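Local structure of peptidoglycan-N-acetylglucosamine deacetylase BC_1974 (Bacillus cereus, 5N1J) at residues L6-G11 against A30-I35; D10-Y15 against D44-E49; N21-H26 against A171-I176; M58-H63 against V75-E80. The protein catalyses the metal-dependent removal of acetyl groups from N-acetylglucosamine residues of peptidoglycan, releasing acetate. One frame throughout, in Å; residues are numbered along the deposited sequence.

Overall arrangement
The four contacts lie in one NodB homology region, built on a parallel sheet flanked by helices. Interaction 1, its centre about 3 Å from that of the chain, pairs neighbouring strands 3-9 and 31-34. Interaction 2 continues from residues 6-11, sharing Asp10 and Gly11, and packs the loop after strand 3-9 on helix 43-51. The centres of interactions 1 and 2 are about 9 Å apart. Interaction 4 follows along the chain, about 14 Å from interaction 1 between centres, and adds His59 and His63 to the zinc site of Asp10. Interaction 3, linking helices 16-25 and 167-182, lies about 28 Å from interaction 4 between centres, across the chain's centre, joining early and late parts of the fold.

Interaction 1: residues L6-G11 against A30-I35; sequences LTFDDG and ATFFLI. With ZN (zinc ion), chain E.
Phe8 and Phe32 lie side by side on one face of a parallel strand pair and point the same way. Phe8 CG stands anti to its carbonyl carbon (chi1 -62°), which lays the ring beside Phe32. The ring planes differ by 26°, but with centroids 5.4 Å apart the rings are slid so far that they barely overlap; the closest touch is Phe8 CB to Phe32 CD1, 3.7 Å. Ala30 CB meets the Phe8 ring in its plane, at the CE2 edge. Both rings also rest on Leu19 of helix 16-25.

On the other face stand Thr7, Asp9, Thr31 and Phe33. The Asp9 carboxylate is turned 84° from the Phe33 ring, and its OD1 comes within 3.4 Å of Phe33 CD2 at the ring edge; Arg97 forms a salt bridge with that same oxygen. Thr7 CB approaches the next edge atom, Phe33 CE2, while Thr7 OG1 bonds Ile160 O.

The backbone fixes this register. Phe8 N donates to Thr31 O (2.8 Å), and Phe8 O accepts from Phe33 N (2.8 Å). Beyond the corner at Asp10, Ile35 N still reaches Gly11 O (3.0 Å). Ile35 CD1 lies against Asp10 CA at 3.6 Å, beside the carboxylate whose OD1 binds zinc at 2.1 Å. This is a beta-alpha-beta unit around helix 16-25, carrying the probable proton acceptor Asp9 and the zinc ligand Asp10 at a strand end, as in other polysaccharide deacetylases.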
# COMPACT_ATOMS: atom_id res chain seq x y z
N LEU A 6 26.06 15.86 16.83
CA LEU A 6 25.07 16.50 17.68
C LEU A 6 24.36 17.55 16.86
O LEU A 6 25.01 18.39 16.23
CB LEU A 6 25.73 17.14 18.91
CG LEU A 6 26.22 16.22 20.02
CD1 LEU A 6 27.10 17.02 20.97
CD2 LEU A 6 25.04 15.63 20.77
N THR A 7 23.03 17.51 16.85
CA THR A 7 22.28 18.52 16.13
C THR A 7 21.25 19.15 17.06
O THR A 7 20.57 18.44 17.83
CB THR A 7 21.62 17.93 14.86
OG1 THR A 7 20.56 17.05 15.22
CG2 THR A 7 22.65 17.16 14.03
N PHE A 8 21.14 20.47 16.98
CA PHE A 8 20.30 21.25 17.87
C PHE A 8 19.26 22.04 17.07
O PHE A 8 19.60 22.85 16.21
CB PHE A 8 21.17 22.18 18.74
CG PHE A 8 22.13 21.44 19.64
CD1 PHE A 8 21.69 20.92 20.86
CD2 PHE A 8 23.46 21.24 19.26
CE1 PHE A 8 22.57 20.21 21.69
CE2 PHE A 8 24.34 20.54 20.08
CZ PHE A 8 23.90 20.02 21.30
N ASP A 9 17.99 21.76 17.34
CA ASP A 9 16.86 22.33 16.61
C ASP A 9 16.16 23.45 17.39
O ASP A 9 16.16 23.44 18.62
CB ASP A 9 15.81 21.25 16.30
CG ASP A 9 16.25 20.27 15.21
OD1 ASP A 9 17.42 20.33 14.79
OD2 ASP A 9 15.40 19.45 14.78
N ASP A 10 15.55 24.36 16.63
CA ASP A 10 14.51 25.30 17.09
C ASP A 10 15.06 26.60 17.65
O ASP A 10 14.29 27.45 18.11
CB ASP A 10 13.59 24.66 18.16
CG ASP A 10 12.69 23.55 17.60
OD1 ASP A 10 12.77 23.16 16.42
OD2 ASP A 10 11.87 23.04 18.40
N GLY A 11 16.38 26.79 17.59
CA GLY A 11 16.98 27.98 18.16
C GLY A 11 17.28 29.07 17.14
O GLY A 11 16.71 29.06 16.04
N ALA A 30 29.41 21.03 16.48
CA ALA A 30 28.04 20.55 16.29
C ALA A 30 27.34 21.20 15.10
O ALA A 30 27.94 21.96 14.32
CB ALA A 30 27.22 20.77 17.57
N THR A 31 26.05 20.89 14.98
CA THR A 31 25.20 21.40 13.90
C THR A 31 23.94 22.02 14.49
O THR A 31 23.29 21.45 15.39
CB THR A 31 24.85 20.27 12.91
OG1 THR A 31 26.06 19.67 12.43
CG2 THR A 31 24.01 20.80 11.74
N PHE A 32 23.59 23.20 13.99
CA PHE A 32 22.44 23.94 14.49
C PHE A 32 21.46 24.20 13.38
O PHE A 32 21.84 24.66 12.31
CB PHE A 32 22.87 25.28 15.10
CG PHE A 32 23.68 25.14 16.35
CD1 PHE A 32 23.05 25.11 17.60
CD2 PHE A 32 25.05 25.01 16.29
CE1 PHE A 32 23.80 24.96 18.76
CE2 PHE A 32 25.80 24.87 17.45
CZ PHE A 32 25.18 24.85 18.68
N PHE A 33 20.19 23.88 13.63
CA PHE A 33 19.13 24.12 12.65
C PHE A 33 18.19 25.20 13.19
O PHE A 33 17.46 24.97 14.16
CB PHE A 33 18.38 22.82 12.34
CG PHE A 33 19.22 21.79 11.63
CD1 PHE A 33 19.56 21.96 10.29
CD2 PHE A 33 19.67 20.67 12.30
CE1 PHE A 33 20.34 21.01 9.63
CE2 PHE A 33 20.43 19.72 11.65
CZ PHE A 33 20.78 19.89 10.32
N LEU A 34 18.20 26.36 12.54
CA LEU A 34 17.59 27.55 13.12
C LEU A 34 16.25 27.92 12.53
O LEU A 34 16.03 27.75 11.34
CB LEU A 34 18.54 28.76 12.96
CG LEU A 34 19.99 28.54 13.38
CD1 LEU A 34 20.76 29.87 13.33
CD2 LEU A 34 20.05 27.97 14.78
N ILE A 35 15.37 28.45 13.37
CA ILE A 35 14.08 28.97 12.93
C ILE A 35 14.24 30.45 12.60
O ILE A 35 14.83 31.20 13.38
CB ILE A 35 13.00 28.77 14.00
CG1 ILE A 35 12.66 27.28 14.14
CG2 ILE A 35 11.75 29.58 13.67
CD1 ILE A 35 11.84 26.95 15.43
ZN ZN E . 11.67 21.63 15.41
O HOH W 1 26.87 17.78 14.20
O HOH W 2 10.74 20.97 17.26

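Interaction 2: residues D10-Y15 against D44-E49; sequences DGPGKY and DLVKRE. With ZN (zinc ion), chain E.
Pro12 touches Leu45 and Val46 of helix 43-51 two residues after Asp10, whose carboxylate holds the zinc ion. Asp10 and Gly11 carry the chain from the metal site toward this helix without touching it. A cis peptide bond joins Gly11 to Pro12, turning the proline ring toward residues 44-49.

The ring meets the helix with two successive carbons. Pro12 CB lies 3.9 Å from Leu45 CD1 and 4.0 Å from Leu45 CB, so it packs along that side chain and not merely against its end. Pro12 CG reaches Val46 CG2 at 3.9 Å, the two side chains crossing at a slant; this methyl stands anti to the carbonyl carbon of Val46, while CG1 is anti to the backbone N (chi1 176°). Glu49, one turn after Leu45, brings OE2 to 4.2 Å from Pro12 CG, a distance of van der Waals character. Leu34 of the neighbouring strand packs on Pro12, Val46 and Glu49 alike.

At Gly13 the backbone takes over: its O approaches Leu45 CD1 at 3.4 Å, and its N-H is bonded to Thr16 OG1 at the start of helix 16-25. No hydrogen bond joins residues 10-15 to 44-49, and their common buried surface is 172 Å². The contact is thus chiefly apolar, held by shape and burial, with carbonyl and carboxylate oxygens meeting carbon.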
# COMPACT_ATOMS: atom_id res chain seq x y z
N ASP A 10 15.55 24.36 16.63
CA ASP A 10 14.51 25.30 17.09
C ASP A 10 15.06 26.60 17.65
O ASP A 10 14.29 27.45 18.11
CB ASP A 10 13.59 24.66 18.16
CG ASP A 10 12.69 23.55 17.60
OD1 ASP A 10 12.77 23.16 16.42
OD2 ASP A 10 11.87 23.04 18.40
N GLY A 11 16.38 26.79 17.59
CA GLY A 11 16.98 27.98 18.16
C GLY A 11 17.28 29.07 17.14
O GLY A 11 16.71 29.06 16.04
N PRO A 12 18.14 30.02 17.51
CA PRO A 12 18.79 30.11 18.84
C PRO A 12 17.84 30.52 19.96
O PRO A 12 16.70 30.91 19.72
CB PRO A 12 19.88 31.18 18.64
CG PRO A 12 20.05 31.28 17.17
CD PRO A 12 18.71 31.00 16.57
N GLY A 13 18.34 30.45 21.19
CA GLY A 13 17.56 30.86 22.34
C GLY A 13 18.46 31.19 23.52
O GLY A 13 19.68 31.32 23.38
N LYS A 14 17.83 31.29 24.69
CA LYS A 14 18.48 31.84 25.87
C LYS A 14 19.44 30.87 26.57
O LYS A 14 20.10 31.24 27.54
CB LYS A 14 17.42 32.33 26.86
CG LYS A 14 16.57 31.23 27.50
CD LYS A 14 15.73 31.85 28.61
CE LYS A 14 14.43 31.12 28.84
NZ LYS A 14 13.62 31.83 29.88
N TYR A 15 19.53 29.64 26.07
CA TYR A 15 20.48 28.69 26.64
C TYR A 15 21.61 28.40 25.65
O TYR A 15 22.50 27.60 25.95
CB TYR A 15 19.78 27.39 27.04
CG TYR A 15 18.58 27.60 27.94
CD1 TYR A 15 18.75 28.02 29.25
CD2 TYR A 15 17.29 27.40 27.46
CE1 TYR A 15 17.65 28.22 30.08
CE2 TYR A 15 16.18 27.61 28.28
CZ TYR A 15 16.37 28.02 29.59
OH TYR A 15 15.28 28.22 30.40
N ASP A 44 23.64 37.75 17.08
CA ASP A 44 24.97 37.52 17.66
C ASP A 44 25.24 36.02 17.84
O ASP A 44 26.34 35.55 17.57
CB ASP A 44 25.14 38.22 19.01
CG ASP A 44 25.32 39.71 18.88
OD1 ASP A 44 26.17 40.15 18.07
OD2 ASP A 44 24.61 40.45 19.60
N LEU A 45 24.23 35.28 18.30
CA LEU A 45 24.37 33.84 18.50
C LEU A 45 24.55 33.10 17.18
O LEU A 45 25.33 32.15 17.10
CB LEU A 45 23.17 33.28 19.28
CG LEU A 45 23.17 33.57 20.79
CD1 LEU A 45 21.88 33.11 21.43
CD2 LEU A 45 24.36 32.88 21.46
N VAL A 46 23.85 33.53 16.13
CA VAL A 46 24.05 32.92 14.81
C VAL A 46 25.49 33.13 14.34
O VAL A 46 26.17 32.19 13.88
CB VAL A 46 23.08 33.49 13.77
CG1 VAL A 46 23.39 32.91 12.41
CG2 VAL A 46 21.61 33.19 14.18
N LYS A 47 25.97 34.36 14.50
CA LYS A 47 27.35 34.69 14.14
C LYS A 47 28.32 33.83 14.94
O LYS A 47 29.30 33.30 14.40
CB LYS A 47 27.63 36.17 14.37
CG LYS A 47 29.02 36.61 13.96
CD LYS A 47 29.23 38.10 14.17
CE LYS A 47 30.56 38.55 13.58
NZ LYS A 47 30.80 40.01 13.80
N ARG A 48 28.01 33.66 16.22
CA ARG A 48 28.90 32.92 17.10
C ARG A 48 28.94 31.42 16.77
O ARG A 48 30.01 30.80 16.82
CB ARG A 48 28.50 33.11 18.56
CG ARG A 48 29.64 32.79 19.50
CD ARG A 48 29.28 32.79 20.97
NE ARG A 48 30.17 31.86 21.64
CZ ARG A 48 29.99 31.38 22.87
NH1 ARG A 48 28.95 31.78 23.60
NH2 ARG A 48 30.86 30.50 23.36
N GLU A 49 27.79 30.84 16.42
CA GLU A 49 27.74 29.44 16.01
C GLU A 49 28.67 29.19 14.83
O GLU A 49 29.47 28.24 14.85
CB GLU A 49 26.29 29.02 15.68
CG GLU A 49 25.41 28.96 16.92
CD GLU A 49 23.94 28.66 16.66
OE1 GLU A 49 23.49 28.56 15.49
OE2 GLU A 49 23.21 28.53 17.66
ZN ZN E . 11.67 21.63 15.41
O HOH W 2 10.74 20.97 17.26

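Interaction 3: residues N21-H26 against A171-I176; sequences NTLKQH and AAVPAI
Thr22 CG2 is the methyl that meets helix 167-182, approaching two successive residues at once. It lies 4.0 Å from Pro174 CG and 4.1 Å from Val173 CG1. The Thr22 side chain crosses the proline at about a right angle and the valine more obliquely. Leu23 adds a looser touch, its CD2 being 4.3 Å from Val173 CG1, although its side chain leaves the backbone at an angle to the facing helix.

The threonine torsion accounts for this division of labour. With OG1 anti to the carbonyl carbon (chi1 -61°), CG2 stands anti to the backbone N and faces the other helix, while OG1 bonds Glu18 O one turn earlier in its own helix.

His26, the first residue past the helical backbone, brings its ring near Pro174, but its nearest approach, NE2 to Pro174 O, is 4.4 Å and no hydrogen bond. What positions the ring is the bond from His26 ND1 to Thr22 O, 3.0 Å long and 161° at the hydrogen, with the acceptor close to the ring plane. Thr22 O also accepts from His26 N at 3.1 Å, from the opposite face of its plane, so two donors of one residue grip it at the helix end.

The helix segments run nearly parallel, 15° between directions, with axes 10.2 Å apart at closest approach. Beneath them, Val173 reaches Phe8 of strand 3-9 and Leu23 reaches Ala30 beside strand 31-34; on its other flank, helix 167-182 packs through Ala172 and Ala175 on helix 138-152.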
# COMPACT_ATOMS: atom_id res chain seq x y z
N ASN A 21 29.48 27.54 25.01
CA ASN A 21 30.60 27.50 25.96
C ASN A 21 30.98 26.06 26.28
O ASN A 21 32.17 25.72 26.33
CB ASN A 21 30.27 28.24 27.25
CG ASN A 21 30.10 29.73 27.04
OD1 ASN A 21 30.57 30.29 26.05
ND2 ASN A 21 29.44 30.38 27.99
N THR A 22 29.98 25.22 26.50
CA THR A 22 30.21 23.80 26.80
C THR A 22 30.91 23.09 25.63
O THR A 22 31.85 22.32 25.85
CB THR A 22 28.89 23.06 27.11
OG1 THR A 22 28.26 23.63 28.26
CG2 THR A 22 29.16 21.59 27.38
N LEU A 23 30.42 23.32 24.42
CA LEU A 23 31.00 22.68 23.24
C LEU A 23 32.46 23.09 23.07
O LEU A 23 33.33 22.25 22.79
CB LEU A 23 30.19 23.03 21.99
CG LEU A 23 28.77 22.46 21.90
CD1 LEU A 23 28.05 23.03 20.69
CD2 LEU A 23 28.81 20.94 21.85
N LYS A 24 32.72 24.38 23.22
CA LYS A 24 34.08 24.90 23.11
C LYS A 24 34.98 24.31 24.19
O LYS A 24 36.12 23.93 23.92
CB LYS A 24 34.08 26.43 23.21
CG LYS A 24 35.46 27.07 23.01
CD LYS A 24 35.48 28.50 23.53
CE LYS A 24 34.38 29.34 22.91
NZ LYS A 24 34.42 30.76 23.39
N GLN A 25 34.45 24.23 25.40
CA GLN A 25 35.16 23.66 26.54
C GLN A 25 35.63 22.23 26.26
O GLN A 25 36.73 21.85 26.65
CB GLN A 25 34.25 23.70 27.76
CG GLN A 25 34.95 23.78 29.10
CD GLN A 25 33.95 23.98 30.23
OE1 GLN A 25 32.88 24.55 30.04
NE2 GLN A 25 34.30 23.49 31.42
N HIS A 26 34.79 21.45 25.58
CA HIS A 26 35.09 20.06 25.25
C HIS A 26 35.69 19.86 23.86
O HIS A 26 35.85 18.71 23.42
CB HIS A 26 33.83 19.19 25.33
CG HIS A 26 33.33 18.96 26.72
ND1 HIS A 26 32.62 19.91 27.42
CD2 HIS A 26 33.44 17.88 27.53
CE1 HIS A 26 32.31 19.42 28.61
NE2 HIS A 26 32.79 18.20 28.70
N ALA A 171 21.80 21.01 29.55
CA ALA A 171 22.41 20.46 30.75
C ALA A 171 22.90 19.01 30.55
O ALA A 171 23.80 18.56 31.24
CB ALA A 171 21.43 20.52 31.93
N ALA A 172 22.29 18.31 29.60
CA ALA A 172 22.64 16.91 29.32
C ALA A 172 23.92 16.75 28.49
O ALA A 172 24.55 15.69 28.50
CB ALA A 172 21.48 16.22 28.61
N VAL A 173 24.29 17.80 27.77
CA VAL A 173 25.38 17.71 26.80
C VAL A 173 26.74 17.28 27.41
O VAL A 173 27.41 16.43 26.82
CB VAL A 173 25.52 19.05 26.03
CG1 VAL A 173 26.76 19.05 25.16
CG2 VAL A 173 24.28 19.28 25.17
N PRO A 174 27.14 17.83 28.58
CA PRO A 174 28.41 17.35 29.14
C PRO A 174 28.49 15.82 29.34
O PRO A 174 29.52 15.21 29.00
CB PRO A 174 28.50 18.06 30.49
CG PRO A 174 27.73 19.32 30.28
CD PRO A 174 26.59 18.95 29.36
N ALA A 175 27.43 15.22 29.86
CA ALA A 175 27.43 13.78 30.10
C ALA A 175 27.46 13.04 28.77
O ALA A 175 28.10 11.99 28.64
CB ALA A 175 26.22 13.36 30.92
N ILE A 176 26.78 13.60 27.77
CA ILE A 176 26.74 13.00 26.45
C ILE A 176 28.12 13.04 25.80
O ILE A 176 28.60 12.03 25.28
CB ILE A 176 25.69 13.68 25.55
CG1 ILE A 176 24.28 13.23 25.96
CG2 ILE A 176 25.93 13.35 24.08
CD1 ILE A 176 23.19 14.17 25.45

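Interaction 4: residues M58-H63 against V75-E80; sequences MHSMTH and VNEMKE. With ZN (zinc ion), chain E; EDO (1,2-ethanediol), chain G.
The zinc-binding loop after strand 55-58 is fastened to helix 74-89 chiefly by the carboxylate of Glu77, which reaches the backbone of Met61 and Thr62. Glu77 OE1 accepts both amides from the same face of its plane: Met61 N at 2.9 Å, on the anti side, and Thr62 N at 2.7 Å, nearly straight (173°) but from above the carboxylate plane. Glu77 OE2 uses its syn lone pair for Thr62 OG1, also at 2.7 Å. Three bonds thus fix the position and rotation of this buried group, and its chain, extended beyond CG, spans from helix to loop.

Met78 packs beside this grip. Its bend at chi2 (-59°) carries the end of the side chain to the loop, with SD 3.6 Å from Met58 CB and CE resting against Ser60. Glu80, further along the helix, is crossed at about a right angle by Met61, whose CE lies 3.6 Å from Glu80 OE2.

Within the loop, Ser60 OG accepts from His63 N (3.0 Å), an ST motif, and donates to His59 O in the carbonyl plane; together the two bonds link the ligand residues. His59 NE2 and His63 NE2 each bind zinc at 2.1 Å; His59 ND1 is hydrogen-bonded to Arg97 O. With Asp10 they make the Asp-His-His metal triad characteristic of polysaccharide deacetylases of the NodB type, its two histidines four residues apart on one loop.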
# COMPACT_ATOMS: atom_id res chain seq x y z
N MET A 58 19.01 25.24 8.21
CA MET A 58 17.67 25.83 8.28
C MET A 58 16.63 24.88 8.86
O MET A 58 16.66 23.69 8.59
CB MET A 58 17.21 26.28 6.88
CG MET A 58 17.96 27.50 6.31
SD MET A 58 19.55 27.09 5.55
CE MET A 58 19.04 25.92 4.29
N HIS A 59 15.70 25.42 9.64
CA HIS A 59 14.64 24.63 10.28
C HIS A 59 13.27 25.30 10.04
O HIS A 59 12.32 25.04 10.77
CB HIS A 59 14.92 24.49 11.78
CG HIS A 59 14.11 23.41 12.45
ND1 HIS A 59 13.93 22.16 11.90
CD2 HIS A 59 13.45 23.40 13.64
CE1 HIS A 59 13.18 21.43 12.71
NE2 HIS A 59 12.88 22.16 13.77
N SER A 60 13.21 26.15 9.00
CA SER A 60 12.01 26.80 8.46
C SER A 60 11.73 28.15 9.13
O SER A 60 12.46 28.58 10.02
CB SER A 60 10.76 25.89 8.54
OG SER A 60 10.12 26.02 9.81
N MET A 61 10.68 28.81 8.66
CA MET A 61 10.19 30.07 9.23
C MET A 61 9.06 29.87 10.25
O MET A 61 9.10 30.42 11.35
CB MET A 61 9.70 31.01 8.13
CG MET A 61 10.72 31.36 7.05
SD MET A 61 12.09 32.38 7.67
CE MET A 61 11.17 33.80 8.30
N THR A 62 8.04 29.11 9.87
CA THR A 62 6.84 28.98 10.68
C THR A 62 6.84 27.75 11.59
O THR A 62 6.12 27.72 12.59
CB THR A 62 5.58 28.90 9.80
OG1 THR A 62 5.63 27.71 9.01
CG2 THR A 62 5.47 30.13 8.89
N HIS A 63 7.62 26.73 11.24
CA HIS A 63 7.59 25.45 11.95
C HIS A 63 6.15 24.93 11.98
O HIS A 63 5.75 24.27 12.94
CB HIS A 63 8.15 25.59 13.37
CG HIS A 63 8.71 24.32 13.94
ND1 HIS A 63 7.92 23.31 14.44
CD2 HIS A 63 10.00 23.92 14.12
CE1 HIS A 63 8.69 22.33 14.89
NE2 HIS A 63 9.96 22.69 14.72
N VAL A 75 10.01 24.41 0.73
CA VAL A 75 11.19 24.97 0.06
C VAL A 75 11.21 26.50 0.14
O VAL A 75 12.27 27.11 0.35
CB VAL A 75 11.27 24.50 -1.41
CG1 VAL A 75 12.42 25.19 -2.16
CG2 VAL A 75 11.43 22.98 -1.46
N ASN A 76 10.04 27.12 -0.02
CA ASN A 76 9.96 28.57 0.09
C ASN A 76 10.43 29.05 1.46
O ASN A 76 11.20 30.01 1.54
CB ASN A 76 8.54 29.06 -0.19
CG ASN A 76 8.11 28.82 -1.62
OD1 ASN A 76 8.94 28.80 -2.53
ND2 ASN A 76 6.81 28.64 -1.83
N GLU A 77 9.99 28.38 2.53
CA GLU A 77 10.42 28.75 3.88
C GLU A 77 11.89 28.50 4.12
O GLU A 77 12.56 29.28 4.79
CB GLU A 77 9.62 28.00 4.95
CG GLU A 77 8.17 28.45 5.06
CD GLU A 77 7.53 28.13 6.41
OE1 GLU A 77 8.24 27.93 7.42
OE2 GLU A 77 6.29 28.10 6.46
N MET A 78 12.39 27.38 3.60
CA MET A 78 13.79 27.08 3.80
C MET A 78 14.66 28.11 3.06
O MET A 78 15.68 28.57 3.57
CB MET A 78 14.10 25.65 3.35
CG MET A 78 13.48 24.56 4.26
SD MET A 78 14.07 24.71 5.96
CE MET A 78 13.13 23.40 6.80
N LYS A 79 14.23 28.50 1.87
CA LYS A 79 14.97 29.50 1.09
C LYS A 79 14.96 30.86 1.80
O LYS A 79 15.96 31.58 1.82
CB LYS A 79 14.37 29.64 -0.31
CG LYS A 79 15.30 30.36 -1.31
CD LYS A 79 14.59 30.60 -2.65
CE LYS A 79 13.83 29.37 -3.15
NZ LYS A 79 14.60 28.56 -4.15
N GLU A 80 13.81 31.22 2.36
CA GLU A 80 13.71 32.48 3.10
C GLU A 80 14.62 32.47 4.34
O GLU A 80 15.37 33.44 4.60
CB GLU A 80 12.26 32.75 3.51
CG GLU A 80 12.07 34.06 4.28
CD GLU A 80 10.61 34.37 4.57
OE1 GLU A 80 9.75 33.55 4.20
OE2 GLU A 80 10.33 35.43 5.17
ZN ZN E . 11.67 21.63 15.41
C1 EDO G . 18.35 32.54 -0.02
O1 EDO G . 17.23 33.39 0.11
C2 EDO G . 19.58 33.34 -0.41
O2 EDO G . 20.66 33.09 0.47
O HOH W 2 10.74 20.97 17.26